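Local structure of glutamyl-tRNA(Gln) amidotransferase subunit C (3KFU) at residues E5-L17 against E27-D39. The protein is the small C subunit of a glutamyl-tRNA(Gln) amidotransferase, a GatC-family protein that assembles with other protein chains. Sequence-based numbering, arbitrary orientation.
Sequences ELSPELLRKLETL and EALLLQDLKRILD
Leu6 and Leu11 meet segment 27-39 through apolar packing. CD2 of Leu6 lies 3.5 Å from Leu34 CB and 3.9 Å from Leu38 CD1. The Leu6 and Leu38 side chains cross at about a right angle. CG of Leu6 stands anti to its own N (chi1 -178°), which turns the branch away from that N and helps carry CD2 to Leu34 and Leu38. Leu11, one turn into helix 8-17, places CD1 3.7 Å from Leu31 CD1. The same methyl also packs on the backbone O of Glu27. Pro8 adds a looser contact, its CG 4.2 Å from CD2 of Leu31.

Charged groups lie at both ends of this strip. At one end, Glu5, Lys35 and Asp39 form a salt-bridge network. Glu5 OE1 and Lys35 NZ make a long salt bridge of 3.7 Å. Lys35 NZ also pairs with Asp39 OD1 in a salt bridge whose hydrogen bond is weak. The Glu5 and Asp39 carboxylate planes are nearly parallel (19° apart), and the lysine charge probably offsets their repulsion. At the other end, Glu15 OE1 and Glu27 OE2 are like charges 3.3 Å apart and not hydrogen-bonded, with the carboxylate planes nearly perpendicular. Both residues also touch Leu22.

The two helix segments run at 100° to each other near the N-terminus of the modelled chain. Leu34 also packs on another protein's chain. Leu6, Leu11 and Leu31 are the most covered residues, and no clear hydrogen bond joins the segments. The contact thus rests mainly on leucine packing, flanked by charged groups.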
ATOM      1  N   GLU G   5     -29.756 -13.344 -33.017  1.00135.75           N
ATOM      2  CA  GLU G   5     -28.958 -13.071 -31.829  1.00123.00           C
ATOM      3  C   GLU G   5     -27.500 -13.475 -32.044  1.00113.59           C
ATOM      4  O   GLU G   5     -26.914 -14.189 -31.230  1.00108.06           O
ATOM      5  CB  GLU G   5     -29.539 -13.794 -30.608  1.00117.20           C
ATOM      6  CG  GLU G   5     -29.474 -15.319 -30.671  1.00124.18           C
ATOM      7  CD  GLU G   5     -30.511 -15.926 -31.597  1.00101.94           C
ATOM      8  OE1 GLU G   5     -31.478 -15.220 -31.952  1.00 92.89           O
ATOM      9  OE2 GLU G   5     -30.358 -17.110 -31.967  1.00 88.60           O
ATOM     10  N   LEU G   6     -26.917 -13.009 -33.142  1.00 79.74           N
ATOM     11  CA  LEU G   6     -25.547 -13.371 -33.483  1.00 77.55           C
ATOM     12  C   LEU G   6     -24.755 -12.171 -33.994  1.00106.88           C
ATOM     13  O   LEU G   6     -24.977 -11.694 -35.108  1.00113.70           O
ATOM     14  CB  LEU G   6     -25.542 -14.494 -34.522  1.00 78.28           C
ATOM     15  CG  LEU G   6     -24.176 -15.025 -34.958  1.00 80.58           C
ATOM     16  CD1 LEU G   6     -23.350 -15.437 -33.753  1.00 60.96           C
ATOM     17  CD2 LEU G   6     -24.346 -16.186 -35.923  1.00 63.24           C
ATOM     18  N   SER G   7     -23.826 -11.691 -33.174  1.00120.05           N
ATOM     19  CA  SER G   7     -23.030 -10.518 -33.517  1.00113.37           C
ATOM     20  C   SER G   7     -21.771 -10.896 -34.289  1.00117.54           C
ATOM     21  O   SER G   7     -21.239 -11.992 -34.119  1.00115.74           O
ATOM     22  CB  SER G   7     -22.647  -9.744 -32.253  1.00117.25           C
ATOM     23  OG  SER G   7     -21.757 -10.495 -31.445  1.00113.94           O
ATOM     24  N   PRO G   8     -21.290  -9.980 -35.143  1.00106.40           N
ATOM     25  CA  PRO G   8     -20.053 -10.176 -35.904  1.00100.51           C
ATOM     26  C   PRO G   8     -18.896 -10.524 -34.980  1.00100.50           C
ATOM     27  O   PRO G   8     -17.930 -11.158 -35.409  1.00 90.43           O
ATOM     28  CB  PRO G   8     -19.818  -8.805 -36.538  1.00 65.79           C
ATOM     29  CG  PRO G   8     -21.178  -8.219 -36.664  1.00116.93           C
ATOM     30  CD  PRO G   8     -21.933  -8.692 -35.457  1.00 88.29           C
ATOM     31  N   GLU G   9     -19.001 -10.105 -33.723  1.00 86.18           N
ATOM     32  CA  GLU G   9     -17.985 -10.403 -32.721  1.00 86.74           C
ATOM     33  C   GLU G   9     -17.962 -11.890 -32.395  1.00 93.20           C
ATOM     34  O   GLU G   9     -16.895 -12.492 -32.276  1.00102.76           O
ATOM     35  CB  GLU G   9     -18.224  -9.588 -31.446  1.00 67.14           C
ATOM     36  CG  GLU G   9     -17.830  -8.121 -31.552  1.00122.72           C
ATOM     37  CD  GLU G   9     -18.701  -7.346 -32.520  1.00147.17           C
ATOM     38  OE1 GLU G   9     -19.851  -7.769 -32.760  1.00141.79           O
ATOM     39  OE2 GLU G   9     -18.234  -6.312 -33.044  1.00155.59           O
ATOM     40  N   LEU G  10     -19.144 -12.479 -32.249  1.00 93.44           N
ATOM     41  CA  LEU G  10     -19.242 -13.900 -31.943  1.00 81.23           C
ATOM     42  C   LEU G  10     -18.640 -14.731 -33.067  1.00 72.71           C
ATOM     43  O   LEU G  10     -17.871 -15.656 -32.815  1.00 66.24           O
ATOM     44  CB  LEU G  10     -20.694 -14.310 -31.693  1.00 66.37           C
ATOM     45  CG  LEU G  10     -20.919 -15.086 -30.393  1.00 78.97           C
ATOM     46  CD1 LEU G  10     -20.640 -14.193 -29.192  1.00118.64           C
ATOM     47  CD2 LEU G  10     -22.328 -15.653 -30.327  1.00 63.14           C
ATOM     48  N   LEU G  11     -18.991 -14.400 -34.306  1.00 45.33           N
ATOM     49  CA  LEU G  11     -18.391 -15.055 -35.461  1.00 52.75           C
ATOM     50  C   LEU G  11     -16.874 -15.059 -35.328  1.00 77.24           C
ATOM     51  O   LEU G  11     -16.234 -16.104 -35.448  1.00 74.79           O
ATOM     52  CB  LEU G  11     -18.790 -14.348 -36.754  1.00 51.90           C
ATOM     53  CG  LEU G  11     -19.673 -15.151 -37.703  1.00 81.38           C
ATOM     54  CD1 LEU G  11     -19.769 -14.456 -39.050  1.00120.84           C
ATOM     55  CD2 LEU G  11     -19.125 -16.557 -37.864  1.00 89.19           C
ATOM     56  N   ARG G  12     -16.303 -13.883 -35.083  1.00 70.67           N
ATOM     57  CA  ARG G  12     -14.867 -13.766 -34.868  1.00 65.62           C
ATOM     58  C   ARG G  12     -14.417 -14.708 -33.757  1.00 72.68           C
ATOM     59  O   ARG G  12     -13.427 -15.424 -33.900  1.00 79.60           O
ATOM     60  CB  ARG G  12     -14.481 -12.325 -34.527  1.00 78.01           C
ATOM     61  CG  ARG G  12     -14.385 -11.393 -35.725  1.00104.46           C
ATOM     62  CD  ARG G  12     -13.790 -10.053 -35.313  1.00150.87           C
ATOM     63  NE  ARG G  12     -13.433  -9.225 -36.461  1.00182.48           N
ATOM     64  CZ  ARG G  12     -12.725  -8.102 -36.381  1.00171.38           C
ATOM     65  NH1 ARG G  12     -12.292  -7.669 -35.205  1.00120.63           N
ATOM     66  NH2 ARG G  12     -12.446  -7.413 -37.479  1.00173.96           N
ATOM     67  N   LYS G  13     -15.153 -14.707 -32.651  1.00 61.44           N
ATOM     68  CA  LYS G  13     -14.837 -15.576 -31.528  1.00 74.84           C
ATOM     69  C   LYS G  13     -14.912 -17.040 -31.947  1.00 84.39           C
ATOM     70  O   LYS G  13     -14.033 -17.838 -31.618  1.00 68.61           O
ATOM     71  CB  LYS G  13     -15.797 -15.315 -30.368  1.00 37.54           C
ATOM     72  CG  LYS G  13     -15.456 -16.077 -29.098  1.00 53.34           C
ATOM     73  CD  LYS G  13     -16.462 -15.793 -27.992  1.00 86.41           C
ATOM     74  CE  LYS G  13     -16.044 -16.437 -26.675  1.00109.41           C
ATOM     75  NZ  LYS G  13     -14.792 -15.841 -26.125  1.00 93.48           N
ATOM     76  N   LEU G  14     -15.966 -17.386 -32.678  1.00 62.39           N
ATOM     77  CA  LEU G  14     -16.158 -18.753 -33.135  1.00 57.78           C
ATOM     78  C   LEU G  14     -15.063 -19.175 -34.103  1.00 77.48           C
ATOM     79  O   LEU G  14     -14.437 -20.221 -33.926  1.00 55.85           O
ATOM     80  CB  LEU G  14     -17.532 -18.918 -33.783  1.00 49.08           C
ATOM     81  CG  LEU G  14     -18.727 -18.739 -32.845  1.00 73.41           C
ATOM     82  CD1 LEU G  14     -20.032 -18.892 -33.610  1.00 51.18           C
ATOM     83  CD2 LEU G  14     -18.662 -19.722 -31.685  1.00 47.74           C
ATOM     84  N   GLU G  15     -14.829 -18.363 -35.127  1.00 55.63           N
ATOM     85  CA  GLU G  15     -13.794 -18.686 -36.102  1.00 55.44           C
ATOM     86  C   GLU G  15     -12.433 -18.784 -35.420  1.00 71.42           C
ATOM     87  O   GLU G  15     -11.538 -19.481 -35.896  1.00 53.49           O
ATOM     88  CB  GLU G  15     -13.778 -17.677 -37.253  1.00 72.49           C
ATOM     89  CG  GLU G  15     -13.366 -16.276 -36.867  1.00117.66           C
ATOM     90  CD  GLU G  15     -13.653 -15.273 -37.967  1.00120.08           C
ATOM     91  OE1 GLU G  15     -12.723 -14.540 -38.370  1.00122.69           O
ATOM     92  OE2 GLU G  15     -14.814 -15.219 -38.428  1.00111.26           O
ATOM     93  N   THR G  16     -12.292 -18.097 -34.293  1.00 49.96           N
ATOM     94  CA  THR G  16     -11.085 -18.203 -33.487  1.00 48.83           C
ATOM     95  C   THR G  16     -10.997 -19.578 -32.826  1.00 76.56           C
ATOM     96  O   THR G  16     -10.003 -20.289 -32.984  1.00 46.61           O
ATOM     97  CB  THR G  16     -11.030 -17.117 -32.406  1.00101.82           C
ATOM     98  OG1 THR G  16     -10.869 -15.838 -33.029  1.00104.90           O
ATOM     99  CG2 THR G  16      -9.862 -17.362 -31.465  1.00 81.33           C
ATOM    100  N   LEU G  17     -12.045 -19.943 -32.090  1.00 48.49           N
ATOM    101  CA  LEU G  17     -12.111 -21.235 -31.415  1.00 67.04           C
ATOM    102  C   LEU G  17     -11.954 -22.415 -32.370  1.00 62.61           C
ATOM    103  O   LEU G  17     -11.379 -23.436 -32.005  1.00 46.15           O
ATOM    104  CB  LEU G  17     -13.426 -21.364 -30.648  1.00 59.78           C
ATOM    105  CG  LEU G  17     -13.470 -20.765 -29.241  1.00 60.79           C
ATOM    106  CD1 LEU G  17     -14.706 -19.897 -29.060  1.00 83.07           C
ATOM    107  CD2 LEU G  17     -13.422 -21.872 -28.197  1.00 50.79           C
ATOM    108  N   GLU G  27     -17.150 -14.062 -44.452  1.00 68.96           N
ATOM    109  CA  GLU G  27     -17.652 -13.634 -43.149  1.00 67.88           C
ATOM    110  C   GLU G  27     -19.042 -13.023 -43.266  1.00 83.90           C
ATOM    111  O   GLU G  27     -19.943 -13.366 -42.505  1.00 97.26           O
ATOM    112  CB  GLU G  27     -16.702 -12.629 -42.489  1.00 77.49           C
ATOM    113  CG  GLU G  27     -15.454 -13.235 -41.871  1.00108.37           C
ATOM    114  CD  GLU G  27     -14.917 -12.403 -40.721  1.00144.98           C
ATOM    115  OE1 GLU G  27     -15.736 -11.850 -39.957  1.00123.28           O
ATOM    116  OE2 GLU G  27     -13.679 -12.298 -40.581  1.00165.85           O
ATOM    117  N   ALA G  28     -19.208 -12.111 -44.220  1.00 85.89           N
ATOM    118  CA  ALA G  28     -20.493 -11.454 -44.427  1.00109.79           C
ATOM    119  C   ALA G  28     -21.536 -12.466 -44.884  1.00113.61           C
ATOM    120  O   ALA G  28     -22.712 -12.368 -44.530  1.00 99.56           O
ATOM    121  CB  ALA G  28     -20.356 -10.331 -45.440  1.00131.14           C
ATOM    122  N   LEU G  29     -21.092 -13.441 -45.669  1.00102.32           N
ATOM    123  CA  LEU G  29     -21.976 -14.482 -46.173  1.00106.41           C
ATOM    124  C   LEU G  29     -22.403 -15.433 -45.058  1.00 87.45           C
ATOM    125  O   LEU G  29     -23.589 -15.582 -44.775  1.00 85.44           O
ATOM    126  CB  LEU G  29     -21.286 -15.259 -47.293  1.00 97.00           C
ATOM    127  CG  LEU G  29     -22.094 -16.396 -47.916  1.00113.66           C
ATOM    128  CD1 LEU G  29     -23.406 -15.871 -48.473  1.00111.63           C
ATOM    129  CD2 LEU G  29     -21.284 -17.092 -48.999  1.00103.17           C
ATOM    130  N   LEU G  30     -21.424 -16.072 -44.430  1.00 82.82           N
ATOM    131  CA  LEU G  30     -21.668 -16.998 -43.333  1.00 89.78           C
ATOM    132  C   LEU G  30     -22.444 -16.349 -42.189  1.00 60.95           C
ATOM    133  O   LEU G  30     -23.165 -17.022 -41.456  1.00 75.02           O
ATOM    134  CB  LEU G  30     -20.333 -17.537 -42.825  1.00 68.30           C
ATOM    135  CG  LEU G  30     -20.006 -19.002 -43.138  1.00 78.29           C
ATOM    136  CD1 LEU G  30     -20.750 -19.610 -44.324  1.00 92.71           C
ATOM    137  CD2 LEU G  30     -18.517 -19.358 -43.098  1.00120.45           C
ATOM    138  N   LEU G  31     -22.292 -15.038 -42.042  1.00 71.23           N
ATOM    139  CA  LEU G  31     -22.977 -14.298 -40.990  1.00 76.15           C
ATOM    140  C   LEU G  31     -24.486 -14.407 -41.160  1.00 84.07           C
ATOM    141  O   LEU G  31     -25.228 -14.502 -40.184  1.00 85.89           O
ATOM    142  CB  LEU G  31     -22.548 -12.829 -41.009  1.00 76.36           C
ATOM    143  CG  LEU G  31     -23.086 -11.914 -39.910  1.00 75.47           C
ATOM    144  CD1 LEU G  31     -22.876 -12.534 -38.539  1.00 84.88           C
ATOM    145  CD2 LEU G  31     -22.426 -10.548 -39.991  1.00 94.18           C
ATOM    146  N   GLN G  32     -24.931 -14.397 -42.412  1.00 78.65           N
ATOM    147  CA  GLN G  32     -26.350 -14.495 -42.721  1.00110.57           C
ATOM    148  C   GLN G  32     -26.839 -15.929 -42.566  1.00 94.70           C
ATOM    149  O   GLN G  32     -27.916 -16.169 -42.023  1.00 93.27           O
ATOM    150  CB  GLN G  32     -26.629 -13.992 -44.141  1.00 99.21           C
ATOM    151  CG  GLN G  32     -26.184 -12.558 -44.391  1.00102.81           C
ATOM    152  CD  GLN G  32     -26.839 -11.569 -43.445  1.00123.67           C
ATOM    153  OE1 GLN G  32     -28.040 -11.647 -43.183  1.00149.93           O
ATOM    154  NE2 GLN G  32     -26.048 -10.637 -42.917  1.00 81.91           N
ATOM    155  N   ASP G  33     -26.040 -16.879 -43.044  1.00100.54           N
ATOM    156  CA  ASP G  33     -26.395 -18.291 -42.949  1.00 90.66           C
ATOM    157  C   ASP G  33     -26.542 -18.728 -41.495  1.00 92.67           C
ATOM    158  O   ASP G  33     -27.594 -19.224 -41.092  1.00 74.82           O
ATOM    159  CB  ASP G  33     -25.357 -19.162 -43.663  1.00 89.22           C
ATOM    160  CG  ASP G  33     -25.384 -18.986 -45.170  1.00108.98           C
ATOM    161  OD1 ASP G  33     -26.411 -18.507 -45.699  1.00 92.30           O
ATOM    162  OD2 ASP G  33     -24.381 -19.337 -45.829  1.00 95.42           O
ATOM    163  N   LEU G  34     -25.482 -18.536 -40.715  1.00 59.72           N
ATOM    164  CA  LEU G  34     -25.479 -18.888 -39.297  1.00 83.43           C
ATOM    165  C   LEU G  34     -26.697 -18.347 -38.550  1.00 58.92           C
ATOM    166  O   LEU G  34     -27.274 -19.035 -37.711  1.00 84.40           O
ATOM    167  CB  LEU G  34     -24.193 -18.398 -38.629  1.00 78.87           C
ATOM    168  CG  LEU G  34     -22.983 -19.331 -38.700  1.00 76.03           C
ATOM    169  CD1 LEU G  34     -23.112 -20.446 -37.679  1.00108.34           C
ATOM    170  CD2 LEU G  34     -22.802 -19.897 -40.104  1.00 80.63           C
ATOM    171  N   LYS G  35     -27.079 -17.112 -38.856  1.00 80.33           N
ATOM    172  CA  LYS G  35     -28.256 -16.506 -38.242  1.00 87.98           C
ATOM    173  C   LYS G  35     -29.487 -17.371 -38.473  1.00 85.93           C
ATOM    174  O   LYS G  35     -30.123 -17.828 -37.524  1.00 62.78           O
ATOM    175  CB  LYS G  35     -28.489 -15.100 -38.797  1.00122.93           C
ATOM    176  CG  LYS G  35     -29.851 -14.508 -38.466  1.00147.78           C
ATOM    177  CD  LYS G  35     -30.041 -14.318 -36.969  1.00147.12           C
ATOM    178  CE  LYS G  35     -31.396 -13.692 -36.668  1.00148.70           C
ATOM    179  NZ  LYS G  35     -31.633 -13.535 -35.208  1.00141.15           N
ATOM    180  N   ARG G  36     -29.814 -17.597 -39.742  1.00 86.02           N
ATOM    181  CA  ARG G  36     -30.976 -18.399 -40.109  1.00 87.33           C
ATOM    182  C   ARG G  36     -30.939 -19.790 -39.481  1.00 84.64           C
ATOM    183  O   ARG G  36     -31.942 -20.272 -38.960  1.00 82.34           O
ATOM    184  CB  ARG G  36     -31.094 -18.514 -41.632  1.00 61.93           C
ATOM    185  CG  ARG G  36     -31.785 -17.330 -42.299  1.00 66.75           C
ATOM    186  CD  ARG G  36     -31.892 -17.525 -43.803  1.00 79.94           C
ATOM    187  NE  ARG G  36     -30.593 -17.406 -44.459  1.00148.98           N
ATOM    188  CZ  ARG G  36     -30.400 -17.548 -45.767  1.00162.91           C
ATOM    189  NH1 ARG G  36     -31.425 -17.819 -46.564  1.00157.01           N
ATOM    190  NH2 ARG G  36     -29.182 -17.421 -46.277  1.00142.30           N
ATOM    191  N   ILE G  37     -29.778 -20.430 -39.536  1.00 52.80           N
ATOM    192  CA  ILE G  37     -29.615 -21.769 -38.986  1.00 49.72           C
ATOM    193  C   ILE G  37     -29.826 -21.794 -37.472  1.00 53.72           C
ATOM    194  O   ILE G  37     -30.558 -22.635 -36.958  1.00 50.54           O
ATOM    195  CB  ILE G  37     -28.231 -22.345 -39.326  1.00 48.99           C
ATOM    196  CG1 ILE G  37     -28.084 -22.502 -40.840  1.00 50.45           C
ATOM    197  CG2 ILE G  37     -28.021 -23.676 -38.633  1.00 46.01           C
ATOM    198  CD1 ILE G  37     -26.753 -23.082 -41.271  1.00 48.20           C
ATOM    199  N   LEU G  38     -29.189 -20.868 -36.764  1.00 65.03           N
ATOM    200  CA  LEU G  38     -29.312 -20.810 -35.311  1.00 63.81           C
ATOM    201  C   LEU G  38     -30.731 -20.473 -34.868  1.00 67.08           C
ATOM    202  O   LEU G  38     -31.113 -20.740 -33.731  1.00 85.60           O
ATOM    203  CB  LEU G  38     -28.319 -19.810 -34.718  1.00 64.82           C
ATOM    204  CG  LEU G  38     -26.849 -20.206 -34.850  1.00 69.00           C
ATOM    205  CD1 LEU G  38     -25.958 -19.222 -34.108  1.00 91.22           C
ATOM    206  CD2 LEU G  38     -26.635 -21.612 -34.330  1.00 49.92           C
ATOM    207  N   ASP G  39     -31.507 -19.878 -35.768  1.00 50.87           N
ATOM    208  CA  ASP G  39     -32.911 -19.597 -35.489  1.00 63.95           C
ATOM    209  C   ASP G  39     -33.729 -20.869 -35.649  1.00 70.86           C
ATOM    210  O   ASP G  39     -34.572 -21.190 -34.813  1.00 65.03           O
ATOM    211  CB  ASP G  39     -33.444 -18.505 -36.420  1.00 70.70           C
ATOM    212  CG  ASP G  39     -33.043 -17.111 -35.976  1.00101.75           C
ATOM    213  OD1 ASP G  39     -32.134 -16.991 -35.127  1.00 94.90           O
ATOM    214  OD2 ASP G  39     -33.636 -16.134 -36.482  1.00107.59           O
TER